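PDB 2J5Z: ficolin-3 from Homo sapiens, which acts as a lectin of innate immunity, binding galactose through its fibrinogen-like domain and probably recognising sugars on microbial surfaces. Local coordinates for residues A[46-49]-A[50-54]; A[89-92]-A[93-97]; A[143-146]-A[147-150]. All blocks are in the same frame, centred on the assembly; numbering follows the deposited sequence.

In the fold
All three contacts are local turns of one fibrinogen-like domain, each part core and part surface. Contact 1, the hairpin turn leading into strand 52-58, buries Gly50 to Trp52 but exposes Glu48 and Gly49. Contact 2 lies on helix 87-94 and the turn that follows; Leu90, Leu93 and Thr94 are buried on the same sheet, while Leu95 is exposed. The two meet where Leu53 packs on Leu93. Contact 3, in the long loop after strand 131-133, touches neither; it buries Ser144, Leu145 and His148 and exposes Leu147 on the galactose-binding part. The chemistry follows: glycines and an indole edge in contact 1, helical bonds and leucines in contact 2, a carboxylate and serines in contact 3.

Contact 1: A[46-49]-A[50-54]; sequences DTEG and GGWLV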
loop_
_atom_site.group_PDB
_atom_site.type_symbol
_atom_site.label_atom_id
_atom_site.label_comp_id
_atom_site.label_asym_id
_atom_site.label_seq_id
_atom_site.Cartn_x
_atom_site.Cartn_y
_atom_site.Cartn_z
ATOM N N ASP A 46 -4.120 -2.261 15.688
ATOM C CA ASP A 46 -5.154 -3.267 15.962
ATOM C C ASP A 46 -4.706 -4.462 16.816
ATOM O O ASP A 46 -5.439 -4.896 17.708
ATOM C CB ASP A 46 -5.794 -3.746 14.653
ATOM C CG ASP A 46 -7.236 -4.197 14.839
ATOM O OD1 ASP A 46 -7.632 -4.449 15.999
ATOM O OD2 ASP A 46 -7.971 -4.287 13.833
ATOM N N THR A 47 -3.521 -5.003 16.549
ATOM C CA THR A 47 -3.049 -6.154 17.304
ATOM C C THR A 47 -2.720 -5.823 18.752
ATOM O O THR A 47 -1.984 -4.876 19.034
ATOM C CB THR A 47 -1.869 -6.873 16.615
ATOM O OG1 THR A 47 -0.637 -6.265 17.002
ATOM C CG2 THR A 47 -2.025 -6.833 15.112
ATOM N N GLU A 48 -3.301 -6.596 19.668
ATOM C CA GLU A 48 -2.963 -6.511 21.084
ATOM C C GLU A 48 -3.242 -5.125 21.660
ATOM O O GLU A 48 -2.505 -4.638 22.517
ATOM C CB GLU A 48 -1.487 -6.864 21.283
ATOM C CG GLU A 48 -1.165 -7.528 22.601
ATOM C CD GLU A 48 -1.180 -9.036 22.499
ATOM O OE1 GLU A 48 -2.225 -9.605 22.103
ATOM O OE2 GLU A 48 -0.136 -9.654 22.815
ATOM N N GLY A 49 -4.299 -4.483 21.187
ATOM C CA GLY A 49 -4.672 -3.185 21.722
ATOM C C GLY A 49 -4.187 -2.024 20.877
ATOM O O GLY A 49 -4.650 -0.897 21.042
ATOM N N GLY A 50 -3.254 -2.297 19.968
ATOM C CA GLY A 50 -2.783 -1.278 19.028
ATOM C C GLY A 50 -1.701 -0.373 19.592
ATOM O O GLY A 50 -1.415 -0.396 20.793
ATOM N N GLY A 51 -1.099 0.425 18.715
ATOM C CA GLY A 51 -0.044 1.369 19.104
ATOM C C GLY A 51 1.368 0.836 18.900
ATOM O O GLY A 51 2.330 1.354 19.488
ATOM N N TRP A 52 1.501 -0.181 18.059
ATOM C CA TRP A 52 2.805 -0.813 17.809
ATOM C C TRP A 52 3.535 -0.222 16.610
ATOM O O TRP A 52 2.975 -0.117 15.531
ATOM C CB TRP A 52 2.644 -2.305 17.554
ATOM C CG TRP A 52 2.103 -3.083 18.713
ATOM C CD1 TRP A 52 0.794 -3.389 18.958
ATOM C CD2 TRP A 52 2.860 -3.692 19.753
ATOM N NE1 TRP A 52 0.689 -4.133 20.094
ATOM C CE2 TRP A 52 1.943 -4.341 20.608
ATOM C CE3 TRP A 52 4.220 -3.751 20.053
ATOM C CZ2 TRP A 52 2.346 -5.035 21.744
ATOM C CZ3 TRP A 52 4.622 -4.438 21.198
ATOM C CH2 TRP A 52 3.686 -5.073 22.022
ATOM N N LEU A 53 4.806 0.126 16.800
ATOM C CA LEU A 53 5.636 0.598 15.702
ATOM C C LEU A 53 6.340 -0.619 15.107
ATOM O O LEU A 53 7.185 -1.233 15.754
ATOM C CB LEU A 53 6.667 1.611 16.217
ATOM C CG LEU A 53 7.337 2.551 15.213
ATOM C CD1 LEU A 53 8.093 3.646 15.984
ATOM C CD2 LEU A 53 8.258 1.771 14.261
ATOM N N VAL A 54 5.988 -0.970 13.876
ATOM C CA VAL A 54 6.561 -2.134 13.218
ATOM C C VAL A 54 7.832 -1.722 12.509
ATOM O O VAL A 54 7.785 -0.911 11.574
ATOM C CB VAL A 54 5.584 -2.739 12.196
ATOM C CG1 VAL A 54 6.195 -3.991 11.514
ATOM C CG2 VAL A 54 4.239 -3.061 12.884
#
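Thr47 and Gly50 close the turn with its one hydrogen bond across the two segments: Gly50 N donates to Thr47 O over 3.0 Å, at an N-H...O angle of 156°. The donor lies 60° out of the carbonyl plane and so is not on a lone pair. Glu48 and Gly49 take the two corners, both with positive phi, which makes this a beta turn close to type I'.

The same carbonyl is met by an aromatic edge. Thr47 O lies near the plane of the Trp52 indole, 3.0 Å from Trp52 NE1 and 3.2 Å from Trp52 CD1. With CG placed beside the backbone N (chi1 -64°), the tryptophan reaches back along the hairpin to the turn it has just left.

Just before the tryptophan, Gly51 opens strand 52-58 with a G1 beta bulge: Gly51, whose phi is positive, and Trp52 both face Asp44 of strand 38-44.

Van der Waals touching is lighter. Glu48 CB comes obliquely to the indole, 3.7 Å from Trp52 NE1, and Thr47 OG1 sits 3.8 Å from Trp52 CD1, the side chains of Thr47 and Trp52 crossing at about a right angle.

The charged side chains find partners beyond the turn. Glu48 forms a salt bridge with Arg102, and in one of its two conformers Asp46 forms one with Arg67 of a neighbouring subunit. Arg221 donates to the carbonyls of both Glu48 and Gly50.

Contact 2: A[89-92]-A[93-97]; sequences NLHQ and LTLQG
The imidazole of His91 carries Leu95 over one face, with Leu95 CD1 3.7 Å from His91 CE1 and Leu95 CG 4.0 Å from His91 NE2. With CG anti to the backbone N (chi1 174°), the ring swings along the helix toward Leu95, and the leucine branch leans across it. Leu95 is exposed and also touches a crystal neighbour. An acetate ion, probably from the crystallisation liquor, lies about 4 Å from the histidine side chain. The two amides are held at both ends: Asn89 OD1 and Gln92 OE1 each accept from Arg37, while Asn89 ND2 donates to Leu85 O and Gln92 NE2 to Glu88.

The backbone bonds run from each donor to the carbonyl four residues back. Leu93 N donates to Asn89 O at 2.8 Å, and the Leu93 side chain runs alongside the same oxygen, its CG 3.4 Å from Asn89 O. Leu90 O is gripped twice. Thr94 N reaches it at 3.0 Å from one face of the carbonyl plane, and Thr94 OG1 donates to it at 2.7 Å from the opposite face. The threonine manages this because its hydroxyl sits between its own N and carbonyl carbon (chi1 64°); the same OG1 accepts from Leu122 N. Further on, a water bridges Gln92 O to Gln96 N, 2.8 Å from each.

Helix 87-94 thus lies with Leu90 and Leu93 on strand 52-58, against Phe55 and Leu53. Leu90 and Thr94 also reach Leu220 of strand 215-220, and the Thr94 hydroxyl ties the helix to strand 112-122.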
loop_
_atom_site.group_PDB
_atom_site.type_symbol
_atom_site.label_atom_id
_atom_site.label_comp_id
_atom_site.label_asym_id
_atom_site.label_seq_id
_atom_site.Cartn_x
_atom_site.Cartn_y
_atom_site.Cartn_z
ATOM N N ASN A 89 17.573 5.129 13.111
ATOM C CA ASN A 89 16.194 5.442 13.504
ATOM C C ASN A 89 15.834 4.746 14.823
ATOM O O ASN A 89 15.305 5.369 15.763
ATOM C CB ASN A 89 15.230 5.028 12.379
ATOM C CG ASN A 89 15.302 5.960 11.191
ATOM O OD1 ASN A 89 15.499 7.165 11.358
ATOM N ND2 ASN A 89 15.135 5.415 9.983
ATOM N N LEU A 90 16.153 3.459 14.907
ATOM C CA LEU A 90 15.862 2.676 16.114
ATOM C C LEU A 90 16.624 3.196 17.330
ATOM O O LEU A 90 16.066 3.319 18.428
ATOM C CB LEU A 90 16.162 1.188 15.888
ATOM C CG LEU A 90 15.146 0.461 14.989
ATOM C CD1 LEU A 90 15.649 -0.899 14.511
ATOM C CD2 LEU A 90 13.785 0.297 15.693
ATOM N N HIS A 91 17.904 3.527 17.144
ATOM C CA HIS A 91 18.623 4.160 18.244
ATOM C C HIS A 91 17.967 5.470 18.693
ATOM O O HIS A 91 17.801 5.723 19.898
ATOM C CB HIS A 91 20.080 4.444 17.844
ATOM C CG HIS A 91 20.823 5.220 18.883
ATOM N ND1 HIS A 91 21.195 6.540 18.716
ATOM C CD2 HIS A 91 21.214 4.872 20.131
ATOM C CE1 HIS A 91 21.807 6.962 19.811
ATOM N NE2 HIS A 91 21.833 5.971 20.684
ATOM N N GLN A 92 17.614 6.329 17.738
ATOM C CA GLN A 92 16.995 7.615 18.083
ATOM C C GLN A 92 15.640 7.452 18.773
ATOM O O GLN A 92 15.351 8.138 19.765
ATOM C CB GLN A 92 16.896 8.521 16.843
ATOM C CG GLN A 92 18.283 9.060 16.442
ATOM C CD GLN A 92 18.256 9.905 15.196
ATOM O OE1 GLN A 92 17.226 10.477 14.842
ATOM N NE2 GLN A 92 19.406 10.024 14.540
ATOM N N LEU A 93 14.839 6.512 18.281
ATOM C CA LEU A 93 13.522 6.265 18.870
ATOM C C LEU A 93 13.639 5.730 20.290
ATOM O O LEU A 93 12.877 6.128 21.172
ATOM C CB LEU A 93 12.730 5.259 18.035
ATOM C CG LEU A 93 12.096 5.736 16.734
ATOM C CD1 LEU A 93 11.810 4.533 15.864
ATOM C CD2 LEU A 93 10.829 6.566 16.991
ATOM N N THR A 94 14.596 4.829 20.505
ATOM C CA THR A 94 14.636 4.067 21.754
ATOM C C THR A 94 15.543 4.660 22.828
ATOM O O THR A 94 15.683 4.081 23.907
ATOM C CB THR A 94 14.966 2.579 21.517
ATOM O OG1 THR A 94 16.288 2.452 20.981
ATOM C CG2 THR A 94 13.949 1.947 20.552
ATOM N N LEU A 95 16.118 5.827 22.536
ATOM C CA LEU A 95 16.929 6.586 23.497
ATOM C C LEU A 95 16.134 6.850 24.766
ATOM O O LEU A 95 16.607 6.582 25.874
ATOM C CB LEU A 95 17.385 7.923 22.883
ATOM C CG LEU A 95 18.842 8.062 22.402
ATOM C CD1 LEU A 95 18.990 8.912 21.132
ATOM C CD2 LEU A 95 19.696 8.621 23.519
ATOM N N GLN A 96 14.922 7.372 24.585
ATOM C CA GLN A 96 14.032 7.708 25.691
ATOM C C GLN A 96 12.771 6.854 25.645
ATOM O O GLN A 96 12.383 6.355 24.580
ATOM C CB GLN A 96 13.671 9.180 25.646
ATOM N N GLY A 97 12.147 6.680 26.808
ATOM C CA GLY A 97 10.910 5.907 26.920
ATOM C C GLY A 97 11.160 4.413 27.042
ATOM O O GLY A 97 12.248 3.920 26.731
HETATM O O HOH W 1 14.235 8.743 22.266
#

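Contact 3: A[143-146]-A[147-150]; sequences DSLS and LHSG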
loop_
_atom_site.group_PDB
_atom_site.type_symbol
_atom_site.label_atom_id
_atom_site.label_comp_id
_atom_site.label_asym_id
_atom_site.label_seq_id
_atom_site.Cartn_x
_atom_site.Cartn_y
_atom_site.Cartn_z
ATOM N N ASP A 143 11.881 -17.997 23.972
ATOM C CA ASP A 143 12.902 -16.954 23.945
ATOM C C ASP A 143 14.097 -17.370 23.093
ATOM O O ASP A 143 14.812 -18.326 23.416
ATOM C CB ASP A 143 13.331 -16.624 25.380
ATOM C CG ASP A 143 14.392 -15.543 25.447
ATOM O OD1 ASP A 143 14.683 -14.904 24.409
ATOM O OD2 ASP A 143 14.935 -15.345 26.553
ATOM N N SER A 144 14.317 -16.643 21.995
ATOM C CA SER A 144 15.501 -16.864 21.166
ATOM C C SER A 144 16.291 -15.577 20.896
ATOM O O SER A 144 17.097 -15.528 19.969
ATOM C CB SER A 144 15.116 -17.509 19.829
ATOM O OG SER A 144 14.731 -18.866 20.006
ATOM N N LEU A 145 16.049 -14.545 21.698
ATOM C CA LEU A 145 16.723 -13.272 21.501
ATOM C C LEU A 145 17.598 -12.860 22.692
ATOM O O LEU A 145 18.472 -12.019 22.537
ATOM C CB LEU A 145 15.708 -12.170 21.178
ATOM C CG LEU A 145 16.224 -10.892 20.493
ATOM C CD1 LEU A 145 16.915 -11.209 19.173
ATOM C CD2 LEU A 145 15.089 -9.908 20.267
ATOM N N SER A 146 17.406 -13.477 23.857
ATOM C CA SER A 146 18.164 -13.067 25.046
ATOM C C SER A 146 19.657 -13.255 24.865
ATOM O O SER A 146 20.446 -12.420 25.310
ATOM C CB SER A 146 17.698 -13.818 26.297
ATOM O OG SER A 146 16.400 -13.413 26.663
ATOM N N LEU A 147 20.043 -14.347 24.212
ATOM C CA LEU A 147 21.454 -14.611 23.902
ATOM C C LEU A 147 22.087 -13.416 23.194
ATOM O O LEU A 147 23.263 -13.110 23.377
ATOM C CB LEU A 147 21.595 -15.869 23.019
ATOM C CG LEU A 147 22.937 -16.030 22.282
ATOM C CD1 LEU A 147 24.091 -16.322 23.247
ATOM C CD2 LEU A 147 22.900 -17.076 21.162
ATOM N N HIS A 148 21.286 -12.729 22.389
ATOM C CA HIS A 148 21.791 -11.663 21.554
ATOM C C HIS A 148 21.876 -10.326 22.268
ATOM O O HIS A 148 22.510 -9.395 21.775
ATOM C CB HIS A 148 20.960 -11.581 20.277
ATOM C CG HIS A 148 21.185 -12.754 19.381
ATOM N ND1 HIS A 148 20.313 -13.815 19.310
ATOM C CD2 HIS A 148 22.225 -13.064 18.579
ATOM C CE1 HIS A 148 20.792 -14.719 18.473
ATOM N NE2 HIS A 148 21.952 -14.288 18.017
ATOM N N SER A 149 21.276 -10.242 23.444
ATOM C CA SER A 149 21.355 -9.000 24.210
ATOM C C SER A 149 22.797 -8.721 24.611
ATOM O O SER A 149 23.515 -9.638 24.999
ATOM C CB SER A 149 20.483 -9.055 25.453
ATOM O OG SER A 149 20.466 -7.773 26.077
ATOM N N GLY A 150 23.225 -7.467 24.498
ATOM C CA GLY A 150 24.596 -7.093 24.852
ATOM C C GLY A 150 25.588 -7.214 23.711
ATOM O O GLY A 150 26.784 -6.918 23.881
HETATM O O HOH W 2 22.977 -11.786 26.459
#
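Ser149 shares its backbone N-H between two carbonyls, three and four residues back. The main bond goes to Ser146 O at 3.0 Å, with the donor standing 63° out of the carbonyl plane; the one to Leu145 O is weak. Leu145 O in turn takes a better bond from His148 N at 2.9 Å, again from above its plane. Bonds of this three-residue reach make the short 3-10 turn of this loop.

The turn is led in by Asp143. Its OD1 accepts from Leu145 N and from Ser146 N, each at 3.1 Å and from the same face of the carboxylate, which makes an Asx turn within an Asx motif. OD1 also bonds to the hydroxyl of Tyr117. Ser146 OG lies beside its own backbone N (chi1 -69°), on the side of this carboxylate, but its distance to Asp143 OD2 is so short that the detail is doubtful.

The imidazole of His148 turns its edge to the turn, with Ser144 O in its plane. Leu147 CD2 lies 4.1 Å above one face, offset toward the rim, and Trp175 meets this ring edge-to-face. A water is near Ser146 O (2.9 Å) and Ser149 O (2.7 Å), but has more acceptors around it than protons to give.

The side chain of Leu147 is about 6 Å from the bound galactose and packs on Arg182, while His148 touches Tyr181 of the sugar pocket. Further along, Ser149 OG bonds to Leu133 N and the backbone of Gly150 to Leu131, tying the loop to strand 131-133.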